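Local coordinates for CG14216 (PDB 3P9Y), which dephosphorylates phosphoserine in the C-terminal domain of RNA polymerase II and probably acts in RNA processing and termination, at residues R38-G43 with T105-D110; T63-I68 with R94-P99. The protein carries 2 engineered substitutions. All blocks are in the same frame, centred on the assembly; numbering follows the deposited sequence.

Contact 1 (R38-G43 with T105-D110); sequences RSYGTG and TKEQFD
E107 lays its carboxylate over one face of the R38 guanidinium, the two planes only 5° apart, with OE1 of E107 3.8 Å from CZ of R38. No N-H of the arginine points at that oxygen, so the long salt bridge, 4.0 Å from NH2 of R38 to OE1 of E107, is a matter of charge between stacked groups. The Y40 ring carries CG2 of T105 over one face, near the rim, and meets F109 at its edge. The two aromatic rings touch rim to rim with planes at 68°: CE2 of Y40 lies 3.5 Å from CZ of F109, and OH of Y40 lies in the plane of the F109 ring at its edge. OG1 of T105 donates to OH of Y40 at 3.2 Å and itself accepts from N of E107 at 3.3 Å, an ST turn. The T105 hydroxyl reaches both partners because chi1 (-168°) swings it away from the backbone N. CB of R38 packs 3.9 Å from CE1 of F109. Residues 105-110 thus lie as a loop beside strand 36-41, an outermost strand of the five-stranded sheet; Y40 and F109 both rest on A13 of the neighbouring strand 11-16, and the loop runs on into strand 111-114.

Contact 2 (T63-I68 with R94-P99); sequences TKYEDI and RIKKCP
P99 sets its CD over one face of the Y65 ring, 3.4 Å from the ring centroid and 15° off the normal, a close CH-pi contact. With chi1 at -68°, CG of Y65 stands beside the backbone N and opposite the carbonyl carbon, which turns the ring to P99. The carbonyl O of K96 meets the ring at its edge, in plane, 3.3 Å from CD2 of Y65. In the backbone, N of Y65 donates to O of K97 at 3.2 Å, lying in the carbonyl plane with an N-H...O angle of 158°. The same oxygen takes a CA-H...O contact from K64 and a bond from water 1, which in turn accepts from N of E66. CB of C98 packs 3.6 Å from O of T63. K64 is the N-cap residue of helix 65-82, and its O accepts from N of I68; the N-H groups of Y65 and E66, which lack acceptors within the helix, go to O of K97 and to the water. Here the loop leaving helix 85-95 returns to the start of the preceding helix, in a phosphatase with an LMW PTP-like fold. K64 and K97 cross at a slant, their NZ atoms 3.8 Å apart, a pairing of like charges that probably costs energy. Replacing Y65 by an alanine would probably leave P99 without its aromatic partner and open a gap between the loop and the helix. Farther out, OH of Y65 is hydrogen-bonded to O of N19, and the ring also packs on M20, M24, L89 and N92. NZ of K96 is held by a hydrogen bond to S39 OG and a salt bridge to E100.

How the contacts relate
Contact 2 is nested along the chain inside the loop closed by contact 1: the order is 38-43, 63-68, 94-99, 105-110. Their centres lie 16 Å apart, contact 1 beside an outermost strand of the five-stranded sheet and contact 2 farther out, about 15 Å from the chain centre, where the start of helix 65-82 meets the chain leaving helix 85-95. The two touch directly, OG of S39 being 2.8 Å from NZ of K96 in a probable hydrogen bond. N19 adds a second tie, since it bonds to S39 and to Y65. The helical excursion between strand 36-41 and strand 111-114 is thereby joined to the sheet; all four segments belong to the Ssu72 family region, with its LMW PTP-like fold.

Contact 1 (R38-G43 with T105-D110)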
loop_
_atom_site.group_PDB
_atom_site.type_symbol
_atom_site.label_atom_id
_atom_site.label_comp_id
_atom_site.label_asym_id
_atom_site.label_seq_id
_atom_site.Cartn_x
_atom_site.Cartn_y
_atom_site.Cartn_z
ATOM N N ARG A 38 -0.375 -6.787 4.343
ATOM C CA ARG A 38 0.827 -6.935 3.526
ATOM C C ARG A 38 0.841 -5.796 2.520
ATOM O O ARG A 38 -0.199 -5.212 2.242
ATOM C CB ARG A 38 0.836 -8.284 2.797
ATOM C CG ARG A 38 0.911 -9.485 3.721
ATOM C CD ARG A 38 1.081 -10.782 2.945
ATOM N NE ARG A 38 1.384 -11.912 3.820
ATOM C CZ ARG A 38 0.472 -12.614 4.488
ATOM N NH1 ARG A 38 -0.818 -12.306 4.392
ATOM N NH2 ARG A 38 0.852 -13.628 5.257
ATOM N N SER A 39 2.010 -5.466 1.982
ATOM C CA SER A 39 2.119 -4.338 1.060
ATOM C C SER A 39 2.907 -4.699 -0.190
ATOM O O SER A 39 3.780 -5.564 -0.155
ATOM C CB SER A 39 2.777 -3.140 1.749
ATOM O OG SER A 39 4.059 -3.479 2.247
ATOM N N TYR A 40 2.598 -4.012 -1.287
ATOM C CA TYR A 40 3.244 -4.263 -2.569
ATOM C C TYR A 40 3.294 -2.995 -3.422
ATOM O O TYR A 40 2.618 -2.010 -3.130
ATOM C CB TYR A 40 2.482 -5.351 -3.331
ATOM C CG TYR A 40 2.275 -6.614 -2.539
ATOM C CD1 TYR A 40 3.234 -7.617 -2.535
ATOM C CD2 TYR A 40 1.127 -6.802 -1.786
ATOM C CE1 TYR A 40 3.054 -8.774 -1.803
ATOM C CE2 TYR A 40 0.936 -7.954 -1.052
ATOM C CZ TYR A 40 1.903 -8.938 -1.064
ATOM O OH TYR A 40 1.719 -10.088 -0.333
ATOM N N GLY A 41 4.105 -3.032 -4.475
ATOM C CA GLY A 41 4.126 -1.992 -5.486
ATOM C C GLY A 41 3.755 -2.634 -6.810
ATOM O O GLY A 41 3.786 -3.852 -6.922
ATOM N N THR A 42 3.403 -1.833 -7.809
ATOM C CA THR A 42 2.977 -2.370 -9.099
ATOM C C THR A 42 3.940 -2.008 -10.231
ATOM O O THR A 42 3.838 -2.542 -11.332
ATOM C CB THR A 42 1.568 -1.874 -9.478
ATOM O OG1 THR A 42 1.518 -0.446 -9.386
ATOM C CG2 THR A 42 0.520 -2.477 -8.561
ATOM N N GLY A 43 4.869 -1.097 -9.962
ATOM C CA GLY A 43 5.844 -0.692 -10.959
ATOM C C GLY A 43 6.724 -1.843 -11.417
ATOM O O GLY A 43 6.770 -2.901 -10.792
ATOM N N THR A 105 3.100 -11.878 -6.388
ATOM C CA THR A 105 2.733 -12.508 -5.125
ATOM C C THR A 105 1.692 -13.604 -5.320
ATOM O O THR A 105 0.863 -13.534 -6.223
ATOM C CB THR A 105 2.188 -11.487 -4.102
ATOM O OG1 THR A 105 2.117 -12.099 -2.809
ATOM C CG2 THR A 105 0.805 -10.998 -4.502
ATOM N N LYS A 106 1.745 -14.610 -4.454
ATOM C CA LYS A 106 0.782 -15.703 -4.465
ATOM C C LYS A 106 -0.187 -15.589 -3.287
ATOM O O LYS A 106 -1.107 -16.394 -3.149
ATOM C CB LYS A 106 1.518 -17.045 -4.411
ATOM C CG LYS A 106 2.439 -17.289 -5.602
ATOM C CD LYS A 106 1.641 -17.462 -6.892
ATOM C CE LYS A 106 2.195 -16.601 -8.021
ATOM N NZ LYS A 106 3.585 -16.983 -8.412
ATOM N N GLU A 107 0.018 -14.586 -2.440
ATOM C CA GLU A 107 -0.881 -14.351 -1.316
ATOM C C GLU A 107 -2.250 -13.917 -1.827
ATOM O O GLU A 107 -2.359 -13.298 -2.886
ATOM C CB GLU A 107 -0.315 -13.271 -0.389
ATOM C CG GLU A 107 1.082 -13.561 0.138
ATOM C CD GLU A 107 1.119 -14.740 1.094
ATOM O OE1 GLU A 107 0.056 -15.112 1.636
ATOM O OE2 GLU A 107 2.217 -15.295 1.308
ATOM N N GLN A 108 -3.291 -14.235 -1.066
ATOM C CA GLN A 108 -4.644 -13.805 -1.394
ATOM C C GLN A 108 -5.204 -12.911 -0.292
ATOM O O GLN A 108 -4.783 -12.994 0.860
ATOM C CB GLN A 108 -5.547 -15.017 -1.595
ATOM C CG GLN A 108 -5.079 -15.933 -2.707
ATOM C CD GLN A 108 -6.102 -16.988 -3.047
ATOM O OE1 GLN A 108 -7.031 -17.233 -2.280
ATOM N NE2 GLN A 108 -5.942 -17.618 -4.205
ATOM N N PHE A 109 -6.159 -12.060 -0.649
ATOM C CA PHE A 109 -6.665 -11.059 0.282
ATOM C C PHE A 109 -8.172 -10.894 0.183
ATOM O O PHE A 109 -8.780 -11.217 -0.833
ATOM C CB PHE A 109 -5.985 -9.717 0.010
ATOM C CG PHE A 109 -4.486 -9.796 -0.008
ATOM C CD1 PHE A 109 -3.764 -9.731 1.171
ATOM C CD2 PHE A 109 -3.801 -9.946 -1.203
ATOM C CE1 PHE A 109 -2.378 -9.813 1.157
ATOM C CE2 PHE A 109 -2.418 -10.025 -1.223
ATOM C CZ PHE A 109 -1.707 -9.959 -0.040
ATOM N N ASP A 110 -8.771 -10.397 1.258
ATOM C CA ASP A 110 -10.177 -10.028 1.262
ATOM C C ASP A 110 -10.346 -8.605 0.757
ATOM O O ASP A 110 -11.351 -8.282 0.131
ATOM C CB ASP A 110 -10.756 -10.129 2.673
ATOM C CG ASP A 110 -10.625 -11.521 3.252
ATOM O OD1 ASP A 110 -11.152 -12.473 2.636
ATOM O OD2 ASP A 110 -9.990 -11.662 4.316
#

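Contact 2 (T63-I68 with R94-P99)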
loop_
_atom_site.group_PDB
_atom_site.type_symbol
_atom_site.label_atom_id
_atom_site.label_comp_id
_atom_site.label_asym_id
_atom_site.label_seq_id
_atom_site.Cartn_x
_atom_site.Cartn_y
_atom_site.Cartn_z
ATOM N N THR A 63 15.487 -6.052 -3.929
ATOM C CA THR A 63 16.611 -5.355 -3.312
ATOM C C THR A 63 16.226 -4.982 -1.884
ATOM O O THR A 63 15.248 -4.273 -1.670
ATOM C CB THR A 63 16.975 -4.057 -4.069
ATOM O OG1 THR A 63 17.170 -4.333 -5.461
ATOM C CG2 THR A 63 18.247 -3.440 -3.501
ATOM N N LYS A 64 16.987 -5.463 -0.907
ATOM C CA LYS A 64 16.718 -5.153 0.493
ATOM C C LYS A 64 16.690 -3.646 0.729
ATOM O O LYS A 64 17.494 -2.908 0.160
ATOM C CB LYS A 64 17.780 -5.781 1.393
ATOM C CG LYS A 64 17.796 -7.298 1.406
ATOM C CD LYS A 64 18.868 -7.800 2.368
ATOM C CE LYS A 64 19.114 -9.289 2.227
ATOM N NZ LYS A 64 20.256 -9.743 3.066
ATOM N N TYR A 65 15.763 -3.191 1.567
ATOM C CA TYR A 65 15.709 -1.784 1.944
ATOM C C TYR A 65 17.042 -1.369 2.553
ATOM O O TYR A 65 17.493 -0.243 2.379
ATOM C CB TYR A 65 14.594 -1.525 2.962
ATOM C CG TYR A 65 13.189 -1.687 2.422
ATOM C CD1 TYR A 65 12.681 -0.809 1.472
ATOM C CD2 TYR A 65 12.365 -2.706 2.879
ATOM C CE1 TYR A 65 11.391 -0.951 0.982
ATOM C CE2 TYR A 65 11.077 -2.856 2.396
ATOM C CZ TYR A 65 10.594 -1.974 1.448
ATOM O OH TYR A 65 9.311 -2.122 0.968
ATOM N N GLU A 66 17.667 -2.291 3.274
ATOM C CA GLU A 66 18.927 -2.010 3.947
ATOM C C GLU A 66 20.031 -1.701 2.935
ATOM O O GLU A 66 20.868 -0.830 3.168
ATOM C CB GLU A 66 19.334 -3.192 4.826
ATOM C CG GLU A 66 20.646 -2.985 5.560
ATOM C CD GLU A 66 21.019 -4.164 6.436
ATOM O OE1 GLU A 66 20.292 -5.181 6.408
ATOM O OE2 GLU A 66 22.040 -4.072 7.152
ATOM N N ASP A 67 20.028 -2.415 1.814
ATOM C CA ASP A 67 21.037 -2.206 0.784
ATOM C C ASP A 67 20.800 -0.909 0.020
ATOM O O ASP A 67 21.748 -0.232 -0.365
ATOM C CB ASP A 67 21.071 -3.388 -0.183
ATOM C CG ASP A 67 21.684 -4.623 0.438
ATOM O OD1 ASP A 67 22.383 -4.479 1.461
ATOM O OD2 ASP A 67 21.468 -5.732 -0.091
ATOM N N ILE A 68 19.538 -0.563 -0.203
ATOM C CA ILE A 68 19.216 0.705 -0.844
ATOM C C ILE A 68 19.652 1.841 0.073
ATOM O O ILE A 68 20.172 2.855 -0.383
ATOM C CB ILE A 68 17.713 0.816 -1.153
ATOM C CG1 ILE A 68 17.304 -0.278 -2.147
ATOM C CG2 ILE A 68 17.382 2.197 -1.703
ATOM C CD1 ILE A 68 15.820 -0.340 -2.425
ATOM N N ARG A 94 12.449 -1.977 9.131
ATOM C CA ARG A 94 11.906 -2.507 10.377
ATOM C C ARG A 94 10.616 -3.277 10.154
ATOM O O ARG A 94 10.236 -4.102 10.981
ATOM C CB ARG A 94 11.649 -1.379 11.369
ATOM C CG ARG A 94 12.891 -0.601 11.739
ATOM C CD ARG A 94 12.635 0.277 12.940
ATOM N NE ARG A 94 13.706 1.239 13.147
ATOM C CZ ARG A 94 13.831 1.986 14.239
ATOM N NH1 ARG A 94 12.954 1.866 15.224
ATOM N NH2 ARG A 94 14.838 2.843 14.345
ATOM N N ILE A 95 9.936 -3.005 9.046
ATOM C CA ILE A 95 8.707 -3.724 8.723
ATOM C C ILE A 95 8.998 -5.029 7.989
ATOM O O ILE A 95 8.470 -6.081 8.342
ATOM C CB ILE A 95 7.762 -2.864 7.875
ATOM C CG1 ILE A 95 7.239 -1.696 8.712
ATOM C CG2 ILE A 95 6.593 -3.704 7.362
ATOM C CD1 ILE A 95 6.394 -0.719 7.935
ATOM N N LYS A 96 9.837 -4.969 6.965
ATOM C CA LYS A 96 10.154 -6.168 6.209
ATOM C C LYS A 96 11.445 -6.026 5.424
ATOM O O LYS A 96 11.992 -4.933 5.285
ATOM C CB LYS A 96 8.994 -6.540 5.276
ATOM C CG LYS A 96 8.692 -5.517 4.182
ATOM C CD LYS A 96 7.479 -5.951 3.359
ATOM C CE LYS A 96 7.211 -5.029 2.182
ATOM N NZ LYS A 96 5.942 -5.409 1.496
ATOM N N LYS A 97 11.906 -7.157 4.908
ATOM C CA LYS A 97 13.201 -7.275 4.258
ATOM C C LYS A 97 13.317 -6.391 3.025
ATOM O O LYS A 97 14.296 -5.667 2.868
ATOM C CB LYS A 97 13.421 -8.739 3.864
ATOM C CG LYS A 97 14.741 -9.042 3.170
ATOM C CD LYS A 97 14.673 -10.406 2.485
ATOM C CE LYS A 97 16.047 -10.927 2.089
ATOM N NZ LYS A 97 16.824 -11.424 3.261
ATOM N N CYS A 98 12.322 -6.444 2.145
ATOM C CA CYS A 98 12.457 -5.810 0.840
ATOM C C CYS A 98 11.132 -5.476 0.166
ATOM O O CYS A 98 10.100 -6.069 0.473
ATOM C CB CYS A 98 13.241 -6.741 -0.087
ATOM S SG CYS A 98 12.378 -8.301 -0.418
ATOM N N PRO A 99 11.167 -4.523 -0.774
ATOM C CA PRO A 99 10.002 -4.214 -1.611
ATOM C C PRO A 99 9.533 -5.438 -2.406
ATOM O O PRO A 99 10.373 -6.181 -2.925
ATOM C CB PRO A 99 10.512 -3.143 -2.578
ATOM C CG PRO A 99 11.922 -2.851 -2.215
ATOM C CD PRO A 99 12.283 -3.586 -0.975
HETATM O O HOH W 1 16.310 -4.641 4.457
#